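Local coordinates for protein pyruvate kinase (Toxoplasma gondii, PDB 3GG8) that catalyses the last step of glycolysis, transferring the phosphoryl group of phosphoenolpyruvate to ADP to give pyruvate and ATP, at residues I277-L282 with T313-S318; K307-A312 with G340-M345; A227-S232 with I256-G261. All blocks are in the same frame, centred on the assembly; numbering follows the deposited sequence.

Interaction 1 of 3, residues I277-L282 with T313-S318; sequences IARGDL and TQMLES
The backbones of 277-282 and 313-318 come nearest at Gly280 and Thr313, whose CA atoms lie 5.8 Å apart where two neighbouring strands of the TIM barrel run out at their C-terminal ends. From here 277-282 passes from strand 275-278 into the short helix 279-282, with Ala278 at the N-cap position, and 313-318 leaves strand 309-312 as a loop. Thr313 suits the junction because its hydroxyl accepts from one amide of the first helical turn: Gly280 N donates to Thr313 OG1 at 2.8 Å, nearly straight at 167°. Gly280 leaves room for a second neighbour, the side-chain amide of Gln314, whose CD is 3.5 Å from Gly280 CA; Gln314 OE1 meanwhile accepts from Arg327 NE of the second subunit. Arg279 carries most of the remaining contact. Bends at chi2 (103°) and chi3 (54°) turn its chain toward the loop and set the guanidinium side-on to the Thr313 carbonyl. NE and NH2 both donate to that one oxygen, at 3.1 Å from NE and 3.0 Å from NH2, and Thr313 O lies in the guanidinium plane. Asp332 forms a salt bridge with NH2 and Gln295 accepts from NH1, bonds that fix the rotation of the group. Met315 crosses the arginine at about a right angle and lays its sulphur over one guanidinium face, SD being 3.2 Å from Arg279 NH2.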
# COMPACT_ATOMS: atom_id res chain seq x y z
N ILE C 277 -13.52 -5.01 -30.48
CA ILE C 277 -12.20 -5.42 -30.92
C ILE C 277 -12.33 -6.60 -31.90
O ILE C 277 -12.76 -7.69 -31.52
CB ILE C 277 -11.32 -5.85 -29.70
CG1 ILE C 277 -11.26 -4.74 -28.65
CG2 ILE C 277 -9.91 -6.31 -30.15
CD1 ILE C 277 -10.63 -5.18 -27.35
N ALA C 278 -12.01 -6.36 -33.17
CA ALA C 278 -12.06 -7.40 -34.21
C ALA C 278 -10.67 -7.99 -34.40
O ALA C 278 -9.92 -7.54 -35.27
CB ALA C 278 -12.58 -6.82 -35.52
N ARG C 279 -10.36 -9.00 -33.58
CA ARG C 279 -9.03 -9.63 -33.58
C ARG C 279 -8.61 -10.20 -34.92
O ARG C 279 -7.49 -9.97 -35.34
CB ARG C 279 -8.93 -10.76 -32.54
CG ARG C 279 -8.96 -10.31 -31.09
CD ARG C 279 -10.33 -10.58 -30.48
NE ARG C 279 -10.75 -11.97 -30.64
CZ ARG C 279 -10.34 -12.98 -29.87
NH1 ARG C 279 -9.49 -12.77 -28.87
NH2 ARG C 279 -10.79 -14.21 -30.11
N GLY C 280 -9.49 -10.94 -35.58
CA GLY C 280 -9.18 -11.58 -36.85
C GLY C 280 -8.79 -10.60 -37.96
O GLY C 280 -7.87 -10.86 -38.72
N ASP C 281 -9.51 -9.49 -38.05
CA ASP C 281 -9.16 -8.43 -39.00
C ASP C 281 -7.85 -7.73 -38.61
O ASP C 281 -7.01 -7.46 -39.48
CB ASP C 281 -10.31 -7.44 -39.14
CG ASP C 281 -11.64 -8.15 -39.39
OD1 ASP C 281 -12.30 -8.54 -38.41
OD2 ASP C 281 -12.03 -8.35 -40.57
N LEU C 282 -7.66 -7.49 -37.31
CA LEU C 282 -6.43 -6.86 -36.82
C LEU C 282 -5.21 -7.71 -37.17
O LEU C 282 -4.13 -7.19 -37.45
CB LEU C 282 -6.50 -6.61 -35.30
CG LEU C 282 -7.19 -5.35 -34.81
CD1 LEU C 282 -7.56 -5.41 -33.34
CD2 LEU C 282 -6.30 -4.14 -35.12
N THR C 313 -14.74 -12.09 -33.06
CA THR C 313 -14.07 -12.87 -34.10
C THR C 313 -13.14 -13.91 -33.53
O THR C 313 -12.57 -13.74 -32.44
CB THR C 313 -13.29 -12.01 -35.15
OG1 THR C 313 -12.00 -11.68 -34.63
CG2 THR C 313 -14.05 -10.74 -35.52
N GLN C 314 -12.99 -14.99 -34.29
CA GLN C 314 -12.13 -16.09 -33.93
C GLN C 314 -12.26 -16.49 -32.46
O GLN C 314 -11.25 -16.64 -31.77
CB GLN C 314 -10.68 -15.74 -34.28
CG GLN C 314 -10.52 -15.18 -35.68
CD GLN C 314 -9.06 -15.01 -36.03
OE1 GLN C 314 -8.24 -14.63 -35.19
NE2 GLN C 314 -8.73 -15.32 -37.27
N MET C 315 -13.50 -16.66 -32.01
CA MET C 315 -13.81 -17.00 -30.62
C MET C 315 -13.97 -18.50 -30.40
O MET C 315 -13.09 -19.15 -29.82
CB MET C 315 -15.06 -16.24 -30.15
CG MET C 315 -14.83 -14.72 -30.09
SD MET C 315 -13.71 -14.22 -28.74
CE MET C 315 -14.93 -14.06 -27.45
N LEU C 316 -15.07 -19.06 -30.90
CA LEU C 316 -15.36 -20.48 -30.80
C LEU C 316 -15.65 -21.06 -32.19
O LEU C 316 -16.65 -21.75 -32.39
CB LEU C 316 -16.59 -20.67 -29.90
CG LEU C 316 -16.51 -21.00 -28.40
CD1 LEU C 316 -15.29 -20.48 -27.72
CD2 LEU C 316 -17.77 -20.55 -27.69
N GLU C 317 -14.75 -20.81 -33.14
CA GLU C 317 -15.08 -21.02 -34.54
C GLU C 317 -15.26 -22.47 -34.97
O GLU C 317 -16.05 -22.75 -35.88
CB GLU C 317 -14.16 -20.21 -35.47
CG GLU C 317 -14.32 -18.71 -35.18
CD GLU C 317 -14.32 -17.79 -36.41
OE1 GLU C 317 -13.61 -18.12 -37.39
OE2 GLU C 317 -14.99 -16.72 -36.37
N SER C 318 -14.60 -23.40 -34.27
CA SER C 318 -14.72 -24.82 -34.57
C SER C 318 -16.11 -25.37 -34.25
O SER C 318 -16.50 -26.43 -34.74
CB SER C 318 -13.67 -25.63 -33.81
OG SER C 318 -14.04 -25.79 -32.45

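Interaction 2 of 3, residues K307-A312 with G340-M345; sequences KPVITA and GTDCVM
Ile310 pairs with Cys343 and Thr311 with Val344 in two successive parallel bridges between strands 309-312 and 343-346, the last two of the TIM barrel, joined through helix 327-339 as a beta-alpha-beta unit. The axes of the short segments 309-312 and 343-345 are inclined by 26°. Among the backbone bonds, Cys343 N donates to Val309 O, and Thr311 N donates to Cys343 O at 3.0 Å, almost straight at 176°. A relay of hydroxyls reinforces the ladder: Thr311 OG1 donates to Thr341 OG1 at 2.9 Å, and Thr341 OG1 in turn donates a hydrogen bond to Cys343 O at 2.8 Å. Thr311 N and Thr341 OG1 thus reach Cys343 O from opposite faces of its plane, while the relay gives both buried hydroxyls a partner. Asp342 serves the strand's start: its OD2 accepts from Val309 N at 3.0 Å and from a water that also donates to Lys307 O, while its OD1 accepts from the backbone N of Arg452. Apolar contacts fill the side bearing Ile310 and Cys343, where Ile310 also touches Met276. Ile310 CG1 meets Cys343 CB at 3.8 Å, and Ile310 CG2 rests on Met345 CB. Small Ala312 admits the methionine's end, where Met345 CE presses tightly against Ala312 CB at 3.5 Å.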
# COMPACT_ATOMS: atom_id res chain seq x y z
N LYS C 307 -16.40 2.25 -20.23
CA LYS C 307 -17.20 2.05 -21.44
C LYS C 307 -17.11 0.59 -21.89
O LYS C 307 -16.01 -0.01 -21.84
CB LYS C 307 -16.72 3.00 -22.54
CG LYS C 307 -17.05 4.49 -22.30
CD LYS C 307 -16.63 5.34 -23.50
CE LYS C 307 -17.09 6.79 -23.39
NZ LYS C 307 -16.42 7.69 -24.40
N PRO C 308 -18.24 -0.01 -22.31
CA PRO C 308 -18.24 -1.45 -22.60
C PRO C 308 -17.32 -1.82 -23.76
O PRO C 308 -17.26 -1.10 -24.75
CB PRO C 308 -19.69 -1.73 -22.99
CG PRO C 308 -20.23 -0.40 -23.40
CD PRO C 308 -19.58 0.59 -22.53
N VAL C 309 -16.61 -2.94 -23.63
CA VAL C 309 -15.77 -3.45 -24.71
C VAL C 309 -16.27 -4.84 -25.12
O VAL C 309 -16.57 -5.68 -24.25
CB VAL C 309 -14.23 -3.44 -24.34
CG1 VAL C 309 -13.92 -4.30 -23.13
CG2 VAL C 309 -13.33 -3.81 -25.54
N ILE C 310 -16.41 -5.06 -26.43
CA ILE C 310 -16.74 -6.39 -26.98
C ILE C 310 -15.53 -7.03 -27.66
O ILE C 310 -14.87 -6.42 -28.48
CB ILE C 310 -17.91 -6.31 -27.99
CG1 ILE C 310 -19.06 -5.46 -27.44
CG2 ILE C 310 -18.38 -7.73 -28.44
CD1 ILE C 310 -20.04 -5.04 -28.52
N THR C 311 -15.25 -8.28 -27.30
CA THR C 311 -14.23 -9.09 -27.95
C THR C 311 -14.88 -9.99 -29.01
O THR C 311 -15.73 -10.85 -28.70
CB THR C 311 -13.45 -9.91 -26.89
OG1 THR C 311 -12.93 -9.00 -25.91
CG2 THR C 311 -12.30 -10.67 -27.52
N ALA C 312 -14.47 -9.79 -30.26
CA ALA C 312 -15.14 -10.39 -31.39
C ALA C 312 -14.17 -11.15 -32.29
O ALA C 312 -12.95 -10.90 -32.29
CB ALA C 312 -15.90 -9.32 -32.18
N GLY C 340 -10.51 -8.39 -19.09
CA GLY C 340 -11.50 -7.46 -18.53
C GLY C 340 -12.67 -7.14 -19.43
O GLY C 340 -13.35 -6.14 -19.23
N THR C 341 -12.94 -8.00 -20.41
CA THR C 341 -13.95 -7.70 -21.42
C THR C 341 -15.37 -7.65 -20.85
O THR C 341 -15.71 -8.42 -19.95
CB THR C 341 -13.89 -8.70 -22.63
OG1 THR C 341 -14.58 -8.13 -23.75
CG2 THR C 341 -14.52 -10.05 -22.26
N ASP C 342 -16.19 -6.74 -21.37
CA ASP C 342 -17.58 -6.64 -20.96
C ASP C 342 -18.40 -7.69 -21.65
O ASP C 342 -19.26 -8.32 -21.01
CB ASP C 342 -18.16 -5.25 -21.25
CG ASP C 342 -17.64 -4.19 -20.30
OD1 ASP C 342 -18.22 -4.03 -19.20
OD2 ASP C 342 -16.63 -3.52 -20.64
N CYS C 343 -18.14 -7.86 -22.96
CA CYS C 343 -18.84 -8.81 -23.82
C CYS C 343 -17.91 -9.73 -24.59
O CYS C 343 -16.78 -9.37 -24.94
CB CYS C 343 -19.73 -8.10 -24.84
SG CYS C 343 -20.89 -6.88 -24.18
N VAL C 344 -18.40 -10.94 -24.83
CA VAL C 344 -17.80 -11.88 -25.76
C VAL C 344 -18.82 -12.12 -26.88
O VAL C 344 -20.03 -12.15 -26.64
CB VAL C 344 -17.36 -13.19 -25.05
CG1 VAL C 344 -16.07 -12.96 -24.27
CG2 VAL C 344 -18.48 -13.70 -24.12
N MET C 345 -18.34 -12.25 -28.12
CA MET C 345 -19.24 -12.29 -29.26
C MET C 345 -19.09 -13.54 -30.10
O MET C 345 -17.96 -13.97 -30.38
CB MET C 345 -19.05 -11.06 -30.14
CG MET C 345 -20.06 -10.95 -31.27
SD MET C 345 -19.76 -9.47 -32.23
CE MET C 345 -18.94 -10.13 -33.67
O HOH W 1 -14.97 -1.67 -20.07

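Interaction 3 of 3, residues A227-S232 with I256-G261; sequences ASFVQS and IENVEG
Phe229 turns one face of its ring toward the side chain of Asn258, whose OD1 stands 4.3 Å above the ring plane, displaced toward the rim. Ring and amide planes are tilted 42° apart, and Asn258 ND2 passes 3.3 Å from Phe229 CZ; Glu257 CB approaches Phe229 CD1 obliquely. The same ND2 donates, near its amide plane, to Gln231 OE1 at 2.9 Å and 161°; the two side chains meet at about a right angle, and Gln231 NE2 donates to Val200 O. These are two neighbouring beta-alpha loops at the C-terminal end of the TIM barrel: the loop after strand 224-227 lies against the one that follows strand 251-256 and leads into helix 259-263. Asn258 is the N-cap of that helix. Its CG is placed between the backbone N and the carbonyl carbon (chi1 73°), which brings OD1 back toward the helix start to accept a weak bond from Gly261 N. OD1 also accepts a hydrogen bond from a water that donates to Val230 O and accepts from Glu257 N, a bridge binding both loops. Gly261 suits the place because Val230 O comes within 3.4 Å of its CA, a close approach that the lack of a side chain allows. Glu257 OE1 accepts a short, bent bond from Phe229 N at 2.6 Å, the donor standing above the carboxylate plane. This bond helps orient the carboxylate, whose OE2 lies close to Asp281 OD2; such paired acids would be expected to attract a cation, consistent with this enzyme family's use of magnesium.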
# COMPACT_ATOMS: atom_id res chain seq x y z
N ALA C 227 -19.90 -0.01 -36.03
CA ALA C 227 -19.49 0.54 -37.31
C ALA C 227 -18.18 -0.15 -37.71
O ALA C 227 -17.16 0.01 -37.06
CB ALA C 227 -19.30 2.03 -37.20
N SER C 228 -18.22 -0.90 -38.80
CA SER C 228 -17.02 -1.63 -39.22
C SER C 228 -15.90 -0.69 -39.65
O SER C 228 -16.16 0.40 -40.16
CB SER C 228 -17.37 -2.62 -40.33
OG SER C 228 -18.22 -3.62 -39.79
N PHE C 229 -14.65 -1.10 -39.38
CA PHE C 229 -13.46 -0.44 -39.92
C PHE C 229 -13.35 1.05 -39.59
O PHE C 229 -13.11 1.88 -40.48
CB PHE C 229 -13.41 -0.65 -41.45
CG PHE C 229 -12.02 -0.77 -42.01
CD1 PHE C 229 -11.32 -1.96 -41.91
CD2 PHE C 229 -11.41 0.30 -42.65
CE1 PHE C 229 -10.02 -2.09 -42.44
CE2 PHE C 229 -10.12 0.18 -43.18
CZ PHE C 229 -9.44 -1.01 -43.07
N VAL C 230 -13.51 1.42 -38.32
CA VAL C 230 -13.39 2.84 -37.96
C VAL C 230 -11.92 3.24 -37.92
O VAL C 230 -11.10 2.60 -37.25
CB VAL C 230 -14.09 3.18 -36.63
CG1 VAL C 230 -13.66 4.56 -36.14
CG2 VAL C 230 -15.61 3.13 -36.80
N GLN C 231 -11.58 4.30 -38.66
CA GLN C 231 -10.20 4.70 -38.83
C GLN C 231 -9.82 5.99 -38.09
O GLN C 231 -8.63 6.25 -37.89
CB GLN C 231 -9.86 4.81 -40.32
CG GLN C 231 -9.79 3.48 -41.02
CD GLN C 231 -9.18 3.59 -42.40
OE1 GLN C 231 -8.12 2.99 -42.67
NE2 GLN C 231 -9.83 4.34 -43.28
N SER C 232 -10.83 6.78 -37.70
CA SER C 232 -10.60 8.04 -36.98
C SER C 232 -11.85 8.48 -36.20
O SER C 232 -12.96 8.05 -36.52
CB SER C 232 -10.22 9.14 -37.95
OG SER C 232 -11.37 9.71 -38.55
N ILE C 256 -12.56 -1.76 -34.23
CA ILE C 256 -11.16 -1.46 -34.47
C ILE C 256 -10.62 -2.64 -35.23
O ILE C 256 -10.61 -3.76 -34.70
CB ILE C 256 -10.34 -1.21 -33.17
CG1 ILE C 256 -11.01 -0.15 -32.27
CG2 ILE C 256 -8.85 -0.85 -33.48
CD1 ILE C 256 -11.17 1.27 -32.86
N GLU C 257 -10.20 -2.39 -36.48
CA GLU C 257 -9.82 -3.44 -37.43
C GLU C 257 -8.49 -3.23 -38.15
O GLU C 257 -7.99 -4.16 -38.79
CB GLU C 257 -10.90 -3.63 -38.49
CG GLU C 257 -12.34 -3.60 -37.99
CD GLU C 257 -13.30 -4.19 -38.97
OE1 GLU C 257 -14.42 -3.66 -39.12
OE2 GLU C 257 -12.96 -5.19 -39.62
N ASN C 258 -7.91 -2.02 -38.08
CA ASN C 258 -6.59 -1.80 -38.67
C ASN C 258 -5.69 -0.86 -37.85
O ASN C 258 -6.02 -0.51 -36.70
CB ASN C 258 -6.69 -1.39 -40.17
CG ASN C 258 -7.19 0.04 -40.38
OD1 ASN C 258 -7.80 0.65 -39.49
ND2 ASN C 258 -6.94 0.58 -41.58
N VAL C 259 -4.54 -0.50 -38.42
CA VAL C 259 -3.56 0.38 -37.79
C VAL C 259 -4.10 1.80 -37.50
O VAL C 259 -3.80 2.36 -36.45
CB VAL C 259 -2.21 0.40 -38.59
CG1 VAL C 259 -1.25 1.52 -38.12
CG2 VAL C 259 -1.53 -0.97 -38.49
N GLU C 260 -4.89 2.37 -38.42
CA GLU C 260 -5.48 3.70 -38.21
C GLU C 260 -6.39 3.74 -36.99
O GLU C 260 -6.37 4.71 -36.23
CB GLU C 260 -6.28 4.19 -39.43
CG GLU C 260 -5.45 4.59 -40.63
CD GLU C 260 -4.46 5.72 -40.34
OE1 GLU C 260 -4.89 6.82 -39.91
OE2 GLU C 260 -3.26 5.49 -40.56
N GLY C 261 -7.19 2.69 -36.84
CA GLY C 261 -8.05 2.51 -35.67
C GLY C 261 -7.21 2.46 -34.41
O GLY C 261 -7.48 3.18 -33.46
O HOH W 2 -9.91 0.03 -37.86

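In the fold
All three contacts belong to one barrel. Interactions 1 and 2 have centres about 12 Å apart and meet where strands 275-278 and 309-312 are neighbours: Ile277 N lies 2.8 Å from Ile310 O and Ile277 O 3.0 Å from Ala312 N, both probable hydrogen bonds. Interaction 3 is centred about 15 Å from interaction 1 and meets it at the acids, Asp281 CG lying 3.2 Å from Glu257 OE2. Interactions 2 and 3 do not touch; their nearest atoms are about 8 Å apart. Interactions 1 and 3 lie at the C-terminal strand ends, where TIM barrels place their active sites, while interaction 2 pairs strands 309-312 and 343-346 of the wall.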